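Local structure of aminotransferase (Paracoccus denitrificans, 4GRX) at residues R100-T105 with G337-C342; V106-K111 with I344-I349; F232-V237 with G249-I254; M265-V270 with Y286-D291. The protein probably transfers amino groups from amines or omega-amino acids to keto acceptors, using pyridoxal phosphate as a class III aminotransferase. One frame throughout, in Å; residues are numbered along the deposited sequence.

Contact 1: R100-T105 with G337-C342; sequences RMSDQT and GHPVGC
Thr105 and Ser102 meet Gly337 and Pro339 where two helices begin side by side. Ser102 is the N-cap of helix 103-115 and His338 is the N-cap of helix 339-354. The contact thus joins two helix N-termini of the class III aminotransferase fold. The hydroxyl of Thr105 has two oxygens within reach, Gly337 O and Ser102 OG. Thr105 OG1 is 2.9 Å from Gly337 O, a likely hydrogen bond that is not settled, because Ser102 OG can take the same proton. Ser102 OG and Thr105 OG1 are themselves hydrogen-bonded, with either as donor. Thr105 OG1 lies beside its own backbone N, while Thr105 CG2 is anti to that N and lies 3.9 Å from Gly337 CA. Ser102 OG also lies against the proline, 3.5 Å from Pro339 CA. Gln104, two residues after Ser102, lays its aliphatic part alongside, with CG 3.5 Å from Pro339 O. The chain bends at chi2 (68°), and its end leads away; the side chain packs on Gln87, Ala343 and Leu346. Arg100 to Ser102 pair as a parallel strand with a strand of the second subunit, so the sheet runs on across the dimer interface. Cys342 CB faces the Gln104 carbonyl. Its sulfur lies beside its own backbone N (chi1 -74°), which brings Cys342 SG to 3.7 Å from Thr105 CA.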
loop_
_atom_site.group_PDB
_atom_site.type_symbol
_atom_site.label_atom_id
_atom_site.label_comp_id
_atom_site.label_asym_id
_atom_site.label_seq_id
_atom_site.Cartn_x
_atom_site.Cartn_y
_atom_site.Cartn_z
ATOM N N ARG A 100 10.502 11.080 14.305
ATOM C CA ARG A 100 11.576 11.217 13.342
ATOM C C ARG A 100 11.029 11.131 11.929
ATOM O O ARG A 100 10.068 10.407 11.670
ATOM C CB ARG A 100 12.622 10.121 13.553
ATOM C CG ARG A 100 13.621 10.421 14.656
ATOM C CD ARG A 100 14.564 9.258 14.890
ATOM N NE ARG A 100 13.955 8.200 15.700
ATOM C CZ ARG A 100 13.502 7.044 15.220
ATOM N NH1 ARG A 100 13.579 6.785 13.927
ATOM N NH2 ARG A 100 12.972 6.146 16.038
ATOM N N MET A 101 11.654 11.883 11.028
ATOM C CA MET A 101 11.337 11.874 9.593
ATOM C C MET A 101 12.465 12.554 8.818
ATOM O O MET A 101 13.311 13.227 9.411
ATOM C CB MET A 101 10.010 12.586 9.312
ATOM C CG MET A 101 9.997 14.068 9.671
ATOM S SD MET A 101 8.353 14.780 9.500
ATOM C CE MET A 101 7.479 13.943 10.819
ATOM N N SER A 102 12.474 12.371 7.500
ATOM C CA SER A 102 13.496 12.990 6.666
ATOM C C SER A 102 13.204 14.484 6.459
ATOM O O SER A 102 12.066 14.933 6.645
ATOM C CB SER A 102 13.660 12.243 5.329
ATOM O OG SER A 102 12.484 12.267 4.540
ATOM N N ASP A 103 14.240 15.252 6.116
ATOM C CA ASP A 103 14.069 16.653 5.693
ATOM C C ASP A 103 13.122 16.751 4.487
ATOM O O ASP A 103 12.292 17.664 4.381
ATOM C CB ASP A 103 15.435 17.335 5.405
ATOM C CG ASP A 103 16.381 16.506 4.484
ATOM O OD1 ASP A 103 16.082 15.351 4.086
ATOM O OD2 ASP A 103 17.470 17.038 4.166
ATOM N N GLN A 104 13.243 15.757 3.617
ATOM C CA GLN A 104 12.578 15.726 2.343
ATOM C C GLN A 104 11.061 15.604 2.536
ATOM O O GLN A 104 10.275 16.185 1.770
ATOM C CB GLN A 104 13.147 14.552 1.551
ATOM C CG GLN A 104 13.455 14.854 0.098
ATOM C CD GLN A 104 14.608 15.814 -0.102
ATOM O OE1 GLN A 104 15.575 15.834 0.668
ATOM N NE2 GLN A 104 14.515 16.613 -1.158
ATOM N N THR A 105 10.668 14.864 3.579
ATOM C CA THR A 105 9.271 14.736 4.020
ATOM C C THR A 105 8.725 16.100 4.441
ATOM O O THR A 105 7.744 16.585 3.885
ATOM C CB THR A 105 9.123 13.720 5.193
ATOM O OG1 THR A 105 10.030 12.615 5.021
ATOM C CG2 THR A 105 7.689 13.183 5.288
ATOM N N GLY A 337 6.188 8.302 3.900
ATOM C CA GLY A 337 6.991 9.508 4.173
ATOM C C GLY A 337 8.437 9.339 3.730
ATOM O O GLY A 337 9.363 9.905 4.326
ATOM N N HIS A 338 8.618 8.559 2.671
ATOM C CA HIS A 338 9.934 8.105 2.235
ATOM C C HIS A 338 10.781 9.225 1.674
ATOM O O HIS A 338 10.293 10.012 0.856
ATOM C CB HIS A 338 9.762 7.000 1.202
ATOM C CG HIS A 338 10.942 6.090 1.087
ATOM N ND1 HIS A 338 12.034 6.415 0.378
ATOM C CD2 HIS A 338 11.170 4.827 1.609
ATOM C CE1 HIS A 338 12.926 5.412 0.449
ATOM N NE2 HIS A 338 12.396 4.439 1.202
ATOM N N PRO A 339 12.057 9.320 2.113
ATOM C CA PRO A 339 12.971 10.363 1.630
ATOM C C PRO A 339 13.073 10.398 0.105
ATOM O O PRO A 339 12.876 11.454 -0.499
ATOM C CB PRO A 339 14.317 9.981 2.256
ATOM C CG PRO A 339 14.141 8.597 2.789
ATOM C CD PRO A 339 12.696 8.490 3.147
ATOM N N VAL A 340 13.335 9.247 -0.508
ATOM C CA VAL A 340 13.401 9.160 -1.959
ATOM C C VAL A 340 12.096 9.614 -2.629
ATOM O O VAL A 340 12.105 10.459 -3.528
ATOM C CB VAL A 340 13.814 7.754 -2.428
ATOM C CG1 VAL A 340 13.655 7.631 -3.934
ATOM C CG2 VAL A 340 15.259 7.471 -2.036
ATOM N N GLY A 341 10.977 9.067 -2.179
ATOM C CA GLY A 341 9.699 9.364 -2.802
ATOM C C GLY A 341 9.274 10.802 -2.663
ATOM O O GLY A 341 8.605 11.347 -3.541
ATOM N N CYS A 342 9.646 11.417 -1.548
ATOM C CA CYS A 342 9.289 12.799 -1.300
ATOM C C CYS A 342 10.076 13.725 -2.217
ATOM O O CYS A 342 9.488 14.605 -2.847
ATOM C CB CYS A 342 9.515 13.157 0.163
ATOM S SG CYS A 342 8.280 12.476 1.296
#

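Contact 2: V106-K111 with I344-I349; sequences VMLSEK and IALKAI
Leu108 CD1 reaches three residues of segment 344-349 of helix 339-354. Leu108 CD1 is 3.7 Å from Ala345 CB, and CD2 of Leu108 touches the same methyl. Leu108 CD1 is also 3.7 Å from Ile349 CD1, and the two side chains slant past each other. The third partner is Leu346, whose CD2 is 3.8 Å from Leu108 CD1. The two branches of Leu346 divide the rest of the work. Leu346 CD1 meets Met107 CB at 3.9 Å, and Leu346 CD2 meets Lys111 CB at 3.7 Å. Leu108 has CG anti to its backbone N (chi1 -168°), a torsion that brings its methyls towards the other helix. The bent Lys111 chain gives only its aliphatic base to the contact, and NZ makes a weak, long ion pair with Glu114. Further out, Met306 and Tyr125 pack on Leu108, and Phe274 packs on Ile349. Glu110 forms a salt bridge to Arg22 of the second subunit, and Met107 packs on Trp19 of that subunit. The segments run in roughly the same direction, with axes 9.8 Å apart and crossing at 34°. The arrangement is a near-parallel helix pair with an apolar seam, set beside the subunit interface of the class III aminotransferase dimer.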
loop_
_atom_site.group_PDB
_atom_site.type_symbol
_atom_site.label_atom_id
_atom_site.label_comp_id
_atom_site.label_asym_id
_atom_site.label_seq_id
_atom_site.Cartn_x
_atom_site.Cartn_y
_atom_site.Cartn_z
ATOM N N VAL A 106 9.389 16.726 5.405
ATOM C CA VAL A 106 9.006 18.050 5.877
ATOM C C VAL A 106 8.827 19.010 4.697
ATOM O O VAL A 106 7.944 19.876 4.716
ATOM C CB VAL A 106 10.021 18.611 6.905
ATOM C CG1 VAL A 106 9.546 19.941 7.467
ATOM C CG2 VAL A 106 10.253 17.620 8.040
ATOM N N MET A 107 9.642 18.834 3.660
ATOM C CA MET A 107 9.563 19.687 2.477
ATOM C C MET A 107 8.303 19.466 1.635
ATOM O O MET A 107 7.575 20.415 1.327
ATOM C CB MET A 107 10.828 19.551 1.630
ATOM C CG MET A 107 11.992 20.417 2.100
ATOM S SD MET A 107 13.510 19.903 1.273
ATOM C CE MET A 107 14.652 21.184 1.827
ATOM N N LEU A 108 8.038 18.212 1.280
ATOM C CA LEU A 108 6.838 17.893 0.497
ATOM C C LEU A 108 5.517 18.306 1.160
ATOM O O LEU A 108 4.686 18.959 0.514
ATOM C CB LEU A 108 6.800 16.426 0.097
ATOM C CG LEU A 108 5.730 16.151 -0.959
ATOM C CD1 LEU A 108 6.101 16.768 -2.298
ATOM C CD2 LEU A 108 5.508 14.658 -1.089
ATOM N N SER A 109 5.337 17.945 2.435
ATOM C CA SER A 109 4.182 18.419 3.219
ATOM C C SER A 109 3.933 19.909 2.979
ATOM O O SER A 109 2.846 20.302 2.568
ATOM C CB SER A 109 4.379 18.163 4.715
ATOM O OG SER A 109 4.405 16.785 5.031
ATOM N N GLU A 110 4.966 20.721 3.209
ATOM C CA GLU A 110 4.904 22.164 3.021
ATOM C C GLU A 110 4.509 22.523 1.594
ATOM O O GLU A 110 3.596 23.323 1.372
ATOM C CB GLU A 110 6.256 22.765 3.363
ATOM C CG GLU A 110 6.265 24.277 3.477
ATOM C CD GLU A 110 7.468 24.780 4.255
ATOM O OE1 GLU A 110 8.565 24.210 4.074
ATOM O OE2 GLU A 110 7.325 25.743 5.048
ATOM N N LYS A 111 5.187 21.899 0.632
ATOM C CA LYS A 111 4.901 22.122 -0.782
ATOM C C LYS A 111 3.461 21.752 -1.135
ATOM O O LYS A 111 2.753 22.536 -1.784
ATOM C CB LYS A 111 5.904 21.361 -1.660
ATOM C CG LYS A 111 5.698 21.503 -3.167
ATOM C CD LYS A 111 5.551 22.945 -3.666
ATOM C CE LYS A 111 6.761 23.824 -3.363
ATOM N NZ LYS A 111 6.926 24.940 -4.341
ATOM N N ILE A 344 11.304 12.955 -5.089
ATOM C CA ILE A 344 10.823 12.733 -6.443
ATOM C C ILE A 344 9.546 13.528 -6.707
ATOM O O ILE A 344 9.370 14.138 -7.776
ATOM C CB ILE A 344 10.607 11.226 -6.709
ATOM C CG1 ILE A 344 11.969 10.512 -6.813
ATOM C CG2 ILE A 344 9.746 11.008 -7.947
ATOM C CD1 ILE A 344 11.895 9.002 -6.943
ATOM N N ALA A 345 8.665 13.526 -5.717
ATOM C CA ALA A 345 7.412 14.240 -5.815
ATOM C C ALA A 345 7.663 15.750 -5.942
ATOM O O ALA A 345 7.045 16.412 -6.774
ATOM C CB ALA A 345 6.525 13.914 -4.624
ATOM N N LEU A 346 8.579 16.284 -5.143
ATOM C CA LEU A 346 8.965 17.682 -5.267
ATOM C C LEU A 346 9.360 17.983 -6.708
ATOM O O LEU A 346 8.804 18.885 -7.331
ATOM C CB LEU A 346 10.113 18.014 -4.313
ATOM C CG LEU A 346 9.793 18.174 -2.818
ATOM C CD1 LEU A 346 11.082 18.266 -2.013
ATOM C CD2 LEU A 346 8.894 19.373 -2.534
ATOM N N LYS A 347 10.294 17.198 -7.243
ATOM C CA LYS A 347 10.689 17.313 -8.632
ATOM C C LYS A 347 9.527 17.128 -9.608
ATOM O O LYS A 347 9.413 17.881 -10.581
ATOM C CB LYS A 347 11.803 16.328 -8.970
ATOM C CG LYS A 347 12.428 16.570 -10.332
ATOM C CD LYS A 347 13.213 17.867 -10.348
ATOM C CE LYS A 347 13.491 18.310 -11.770
ATOM N NZ LYS A 347 14.164 19.634 -11.801
ATOM N N ALA A 348 8.679 16.132 -9.365
ATOM C CA ALA A 348 7.538 15.898 -10.260
ATOM C C ALA A 348 6.555 17.080 -10.259
ATOM O O ALA A 348 6.122 17.536 -11.322
ATOM C CB ALA A 348 6.824 14.595 -9.918
ATOM N N ILE A 349 6.211 17.564 -9.066
ATOM C CA ILE A 349 5.375 18.757 -8.918
ATOM C C ILE A 349 5.999 19.956 -9.662
ATOM O O ILE A 349 5.319 20.652 -10.423
ATOM C CB ILE A 349 5.081 19.056 -7.422
ATOM C CG1 ILE A 349 4.165 17.951 -6.860
ATOM C CG2 ILE A 349 4.455 20.442 -7.234
ATOM C CD1 ILE A 349 4.281 17.708 -5.376
#

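Contact 3: F232-V237 with G249-I254; sequences FFAEPV and GYFQAI
Phe251 packs on Ala234, Glu235 and Pro236 inside the beta-alpha-beta unit made by strand 229-234, helix 250-260 and strand 265-268. The helix segment runs nearly antiparallel to strand 232-234, as expected of the crossover between two parallel strands. From CB, the Phe251 side chain leaves beside its own backbone N (chi1 -76°) and heads for the end of the strand. The ring then meets the strand segment with its edge. Phe251 CE2 is 3.9 Å from Ala234 CB. Phe251 CZ, at the tip, is 3.9 Å from Glu235 O. Phe251 CE1 is 3.7 Å from Pro236 O. All three partners lie near the ring plane, so the ring's rim is set against backbone oxygens and a methyl group. One face is covered by Tyr250 CD2, which sits over the ring centre, and Phe288 stacks on the ring as well. The Glu235 side chain starts away from the helix; OE2 is hydrogen-bonded to Gly239 N and OE1 to Tyr162 N, the latter a residue of the delta-amino valeric acid pocket. At the other end of the contact, Ile254 CG2 is 4.0 Å from Phe232 CZ. Tyr250 OH is hydrogen-bonded to Arg158 NH1, and the same oxygen lies at the edge of the Phe232 ring, 3.8 Å from Phe232 CZ.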
loop_
_atom_site.group_PDB
_atom_site.type_symbol
_atom_site.label_atom_id
_atom_site.label_comp_id
_atom_site.label_asym_id
_atom_site.label_seq_id
_atom_site.Cartn_x
_atom_site.Cartn_y
_atom_site.Cartn_z
ATOM N N PHE A 232 -18.287 11.095 2.084
ATOM C CA PHE A 232 -18.653 11.021 0.670
ATOM C C PHE A 232 -17.378 11.233 -0.128
ATOM O O PHE A 232 -16.725 12.283 -0.023
ATOM C CB PHE A 232 -19.669 12.124 0.333
ATOM C CG PHE A 232 -19.982 12.263 -1.141
ATOM C CD1 PHE A 232 -19.170 13.020 -1.980
ATOM C CD2 PHE A 232 -21.116 11.664 -1.687
ATOM C CE1 PHE A 232 -19.467 13.158 -3.337
ATOM C CE2 PHE A 232 -21.419 11.797 -3.032
ATOM C CZ PHE A 232 -20.586 12.539 -3.866
ATOM N N PHE A 233 -17.003 10.228 -0.908
ATOM C CA PHE A 233 -15.845 10.343 -1.787
ATOM C C PHE A 233 -16.307 10.478 -3.226
ATOM O O PHE A 233 -17.274 9.818 -3.638
ATOM C CB PHE A 233 -14.965 9.100 -1.692
ATOM C CG PHE A 233 -14.288 8.922 -0.374
ATOM C CD1 PHE A 233 -15.033 8.668 0.789
ATOM C CD2 PHE A 233 -12.899 8.946 -0.293
ATOM C CE1 PHE A 233 -14.398 8.490 2.015
ATOM C CE2 PHE A 233 -12.264 8.765 0.925
ATOM C CZ PHE A 233 -13.006 8.535 2.075
ATOM N N ALA A 234 -15.589 11.299 -3.993
ATOM C CA ALA A 234 -15.802 11.396 -5.446
ATOM C C ALA A 234 -14.539 11.777 -6.179
ATOM O O ALA A 234 -13.805 12.677 -5.747
ATOM C CB ALA A 234 -16.910 12.401 -5.766
ATOM N N GLU A 235 -14.289 11.093 -7.289
ATOM C CA GLU A 235 -13.347 11.571 -8.284
ATOM C C GLU A 235 -14.020 12.737 -9.010
ATOM O O GLU A 235 -15.210 12.631 -9.372
ATOM C CB GLU A 235 -13.074 10.491 -9.319
ATOM C CG GLU A 235 -12.390 9.250 -8.789
ATOM C CD GLU A 235 -12.670 8.047 -9.659
ATOM O OE1 GLU A 235 -13.605 7.298 -9.307
ATOM O OE2 GLU A 235 -11.982 7.865 -10.697
ATOM N N PRO A 236 -13.290 13.854 -9.230
ATOM C CA PRO A 236 -13.936 14.939 -9.990
ATOM C C PRO A 236 -14.386 14.461 -11.380
ATOM O O PRO A 236 -15.540 14.693 -11.773
ATOM C CB PRO A 236 -12.849 16.023 -10.071
ATOM C CG PRO A 236 -11.970 15.750 -8.892
ATOM C CD PRO A 236 -11.972 14.251 -8.707
ATOM N N VAL A 237 -13.479 13.790 -12.089
ATOM C CA VAL A 237 -13.782 13.097 -13.331
ATOM C C VAL A 237 -13.450 11.638 -13.053
ATOM O O VAL A 237 -12.359 11.350 -12.551
ATOM C CB VAL A 237 -12.873 13.561 -14.485
ATOM C CG1 VAL A 237 -13.260 12.867 -15.784
ATOM C CG2 VAL A 237 -12.929 15.059 -14.665
ATOM N N GLY A 249 -22.994 21.068 -13.184
ATOM C CA GLY A 249 -23.570 21.560 -11.934
ATOM C C GLY A 249 -23.769 20.492 -10.872
ATOM O O GLY A 249 -24.373 20.742 -9.821
ATOM N N TYR A 250 -23.238 19.302 -11.119
ATOM C CA TYR A 250 -23.337 18.205 -10.158
ATOM C C TYR A 250 -22.777 18.561 -8.790
ATOM O O TYR A 250 -23.486 18.451 -7.777
ATOM C CB TYR A 250 -22.638 16.967 -10.699
ATOM C CG TYR A 250 -22.544 15.780 -9.771
ATOM C CD1 TYR A 250 -23.662 14.990 -9.493
ATOM C CD2 TYR A 250 -21.318 15.413 -9.203
ATOM C CE1 TYR A 250 -23.570 13.863 -8.680
ATOM C CE2 TYR A 250 -21.215 14.296 -8.372
ATOM C CZ TYR A 250 -22.339 13.519 -8.124
ATOM O OH TYR A 250 -22.243 12.416 -7.320
ATOM N N PHE A 251 -21.516 18.978 -8.756
ATOM C CA PHE A 251 -20.867 19.247 -7.483
ATOM C C PHE A 251 -21.459 20.451 -6.781
ATOM O O PHE A 251 -21.524 20.489 -5.548
ATOM C CB PHE A 251 -19.365 19.378 -7.659
ATOM C CG PHE A 251 -18.677 18.061 -7.848
ATOM C CD1 PHE A 251 -18.139 17.714 -9.080
ATOM C CD2 PHE A 251 -18.601 17.152 -6.803
ATOM C CE1 PHE A 251 -17.505 16.493 -9.257
ATOM C CE2 PHE A 251 -17.979 15.925 -6.969
ATOM C CZ PHE A 251 -17.427 15.592 -8.200
ATOM N N GLN A 252 -21.947 21.398 -7.579
ATOM C CA GLN A 252 -22.660 22.558 -7.073
ATOM C C GLN A 252 -23.964 22.195 -6.382
ATOM O O GLN A 252 -24.301 22.808 -5.379
ATOM C CB GLN A 252 -22.885 23.585 -8.183
ATOM C CG GLN A 252 -21.615 24.346 -8.542
ATOM C CD GLN A 252 -20.559 23.476 -9.225
ATOM O OE1 GLN A 252 -20.886 22.496 -9.912
ATOM N NE2 GLN A 252 -19.285 23.827 -9.038
ATOM N N ALA A 253 -24.695 21.218 -6.912
ATOM C CA ALA A 253 -25.907 20.718 -6.243
ATOM C C ALA A 253 -25.581 19.757 -5.094
ATOM O O ALA A 253 -26.296 19.721 -4.093
ATOM C CB ALA A 253 -26.833 20.041 -7.238
ATOM N N ILE A 254 -24.501 18.979 -5.254
ATOM C CA ILE A 254 -24.106 17.925 -4.311
ATOM C C ILE A 254 -23.509 18.439 -3.001
ATOM O O ILE A 254 -23.898 17.969 -1.931
ATOM C CB ILE A 254 -23.161 16.880 -4.988
ATOM C CG1 ILE A 254 -23.980 15.905 -5.838
ATOM C CG2 ILE A 254 -22.330 16.083 -3.980
ATOM C CD1 ILE A 254 -24.788 14.907 -5.044
#

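Contact 4: M265-V270 with Y286-D291; sequences MISDEV and YDFMPD
Met265 N gives the shortest polar bond here, to Asp291 OD2 at 2.7 Å. It is nearly straight (167°) and uses the lone pair turned away from the other carboxylate oxygen. Asp291 N returns a bond to Met265 O at 2.9 Å, in the carbonyl plane. Asp291 thus grips both backbone polar atoms of Met265, one with its side chain and one with its main chain. This pins the loop before strand 292-295 to the start of its parallel neighbour, strand 265-268. The Met265 side chain bends at chi2 (-81°) and turns its end to the loop. Met265 SD is 3.9 Å from Pro290 CB, and Met265 CE is 3.8 Å from Phe288 CE2. The Met265 sulfur, SD, is 5.0 Å from the centroid of the Phe288 ring, an oblique Met-aromatic contact. Ser267 packs its CB on Pro290 CB at 3.8 Å. Ser267 OG lies at the edge of the Phe288 ring, 3.9 Å from Phe288 CZ, and donates to Glu269 OE2 from above the carboxylate plane. Glu269 OE2 also accepts from the backbone N of Cys283, and OE1 from that of Gly282, so this buried carboxylate is well supplied with donors. Asp268 OD1 accepts from Val270 N in an Asx turn. Its OD2 is hydrogen-bonded to His163 and Asn133 and lies close to N1 of the cofactor carried by position 297. This is consistent with the aspartate that faces the pyridine nitrogen in fold type I enzymes. The bonds at Met265 hold the start of the strand whose other end carries Asp268, an arrangement consistent with a fixed place for that carboxylate near N1.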
loop_
_atom_site.group_PDB
_atom_site.type_symbol
_atom_site.label_atom_id
_atom_site.label_comp_id
_atom_site.label_asym_id
_atom_site.label_seq_id
_atom_site.Cartn_x
_atom_site.Cartn_y
_atom_site.Cartn_z
ATOM N N MET A 265 -16.684 15.766 2.740
ATOM C CA MET A 265 -16.575 15.520 1.315
ATOM C C MET A 265 -15.111 15.373 0.955
ATOM O O MET A 265 -14.311 16.285 1.162
ATOM C CB MET A 265 -17.237 16.642 0.498
ATOM C CG MET A 265 -17.398 16.324 -0.972
ATOM S SD MET A 265 -15.867 16.595 -1.884
ATOM C CE MET A 265 -16.163 15.575 -3.329
ATOM N N ILE A 266 -14.775 14.213 0.401
ATOM C CA ILE A 266 -13.400 13.893 0.075
ATOM C C ILE A 266 -13.262 13.838 -1.431
ATOM O O ILE A 266 -14.037 13.148 -2.112
ATOM C CB ILE A 266 -13.014 12.527 0.653
ATOM C CG1 ILE A 266 -13.507 12.377 2.105
ATOM C CG2 ILE A 266 -11.525 12.257 0.459
ATOM C CD1 ILE A 266 -12.725 13.163 3.118
ATOM N N SER A 267 -12.282 14.570 -1.950
ATOM C CA SER A 267 -12.004 14.546 -3.376
ATOM C C SER A 267 -10.863 13.600 -3.727
ATOM O O SER A 267 -9.710 13.825 -3.359
ATOM C CB SER A 267 -11.716 15.954 -3.909
ATOM O OG SER A 267 -11.552 15.912 -5.322
ATOM N N ASP A 268 -11.192 12.540 -4.444
ATOM C CA ASP A 268 -10.179 11.606 -4.903
ATOM C C ASP A 268 -9.493 12.161 -6.158
ATOM O O ASP A 268 -9.996 12.036 -7.271
ATOM C CB ASP A 268 -10.791 10.220 -5.144
ATOM C CG ASP A 268 -9.734 9.145 -5.351
ATOM O OD1 ASP A 268 -8.560 9.512 -5.621
ATOM O OD2 ASP A 268 -10.089 7.943 -5.265
ATOM N N GLU A 269 -8.340 12.781 -5.943
ATOM C CA GLU A 269 -7.556 13.428 -6.979
ATOM C C GLU A 269 -6.385 12.542 -7.407
ATOM O O GLU A 269 -5.343 13.033 -7.854
ATOM C CB GLU A 269 -7.018 14.763 -6.452
ATOM C CG GLU A 269 -8.084 15.784 -6.064
ATOM C CD GLU A 269 -8.695 16.484 -7.268
ATOM O OE1 GLU A 269 -8.249 16.227 -8.411
ATOM O OE2 GLU A 269 -9.622 17.292 -7.087
ATOM N N VAL A 270 -6.543 11.234 -7.275
ATOM C CA VAL A 270 -5.456 10.325 -7.630
ATOM C C VAL A 270 -5.091 10.383 -9.128
ATOM O O VAL A 270 -3.934 10.160 -9.493
ATOM C CB VAL A 270 -5.723 8.878 -7.148
ATOM C CG1 VAL A 270 -4.890 7.873 -7.923
ATOM C CG2 VAL A 270 -5.414 8.752 -5.667
ATOM N N TYR A 286 -13.786 21.883 -11.793
ATOM C CA TYR A 286 -15.218 21.806 -11.592
ATOM C C TYR A 286 -15.690 22.695 -10.458
ATOM O O TYR A 286 -16.851 22.624 -10.055
ATOM C CB TYR A 286 -15.648 20.337 -11.417
ATOM C CG TYR A 286 -15.519 19.586 -12.722
ATOM C CD1 TYR A 286 -16.494 19.709 -13.719
ATOM C CD2 TYR A 286 -14.402 18.807 -12.990
ATOM C CE1 TYR A 286 -16.372 19.058 -14.934
ATOM C CE2 TYR A 286 -14.268 18.155 -14.205
ATOM C CZ TYR A 286 -15.254 18.290 -15.172
ATOM O OH TYR A 286 -15.115 17.645 -16.377
ATOM N N ASP A 287 -14.782 23.525 -9.944
ATOM C CA ASP A 287 -15.118 24.654 -9.058
ATOM C C ASP A 287 -15.877 24.277 -7.765
ATOM O O ASP A 287 -16.964 24.790 -7.513
ATOM C CB ASP A 287 -15.895 25.724 -9.852
ATOM C CG ASP A 287 -15.744 27.136 -9.271
ATOM O OD1 ASP A 287 -14.591 27.598 -9.077
ATOM O OD2 ASP A 287 -16.782 27.806 -9.039
ATOM N N PHE A 288 -15.316 23.364 -6.970
ATOM C CA PHE A 288 -15.839 23.071 -5.626
ATOM C C PHE A 288 -14.692 22.962 -4.628
ATOM O O PHE A 288 -13.567 22.673 -5.024
ATOM C CB PHE A 288 -16.726 21.807 -5.600
ATOM C CG PHE A 288 -15.979 20.519 -5.825
ATOM C CD1 PHE A 288 -15.878 19.974 -7.096
ATOM C CD2 PHE A 288 -15.381 19.847 -4.762
ATOM C CE1 PHE A 288 -15.200 18.786 -7.305
ATOM C CE2 PHE A 288 -14.697 18.668 -4.966
ATOM C CZ PHE A 288 -14.612 18.133 -6.239
ATOM N N MET A 289 -14.995 23.205 -3.347
ATOM C CA MET A 289 -14.035 23.073 -2.243
ATOM C C MET A 289 -14.279 21.786 -1.430
ATOM O O MET A 289 -15.313 21.653 -0.780
ATOM C CB MET A 289 -14.095 24.301 -1.320
ATOM C CG MET A 289 -12.977 24.354 -0.276
ATOM S SD MET A 289 -11.301 24.445 -0.978
ATOM C CE MET A 289 -11.168 26.180 -1.415
ATOM N N PRO A 290 -13.329 20.830 -1.477
ATOM C CA PRO A 290 -13.497 19.611 -0.694
ATOM C C PRO A 290 -13.000 19.846 0.710
ATOM O O PRO A 290 -12.344 20.851 0.961
ATOM C CB PRO A 290 -12.594 18.612 -1.411
ATOM C CG PRO A 290 -11.486 19.456 -1.938
ATOM C CD PRO A 290 -12.104 20.786 -2.301
ATOM N N ASP A 291 -13.335 18.934 1.612
ATOM C CA ASP A 291 -12.843 18.966 2.962
ATOM C C ASP A 291 -11.477 18.286 3.046
ATOM O O ASP A 291 -10.721 18.527 3.978
ATOM C CB ASP A 291 -13.839 18.283 3.884
ATOM C CG ASP A 291 -15.201 18.946 3.868
ATOM O OD1 ASP A 291 -15.249 20.176 4.095
ATOM O OD2 ASP A 291 -16.228 18.240 3.657
#

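Overall arrangement
The contacts form two groups. Contacts 1 and 2 hold the same two helices, 103-115 and 339-354, with centres 9 Å apart. Both touch the second subunit, and contact 2 is only partly buried. Contacts 3 and 4 are buried in the chain's own interior, on neighbouring strands of the seven-stranded sheet, with centres 8 Å apart. Neither meets another chain. A probable hydrogen bond from Ile266 N to Phe232 O (2.8 Å) joins them. Contact 1 is partly polar, at helix starts, whereas contact 2 is apolar. Contact 3 relies on aromatic edges. Contact 4 adds backbone and carboxylate bonds at one end of its strand, while Asp268 at the other end lies by the cofactor.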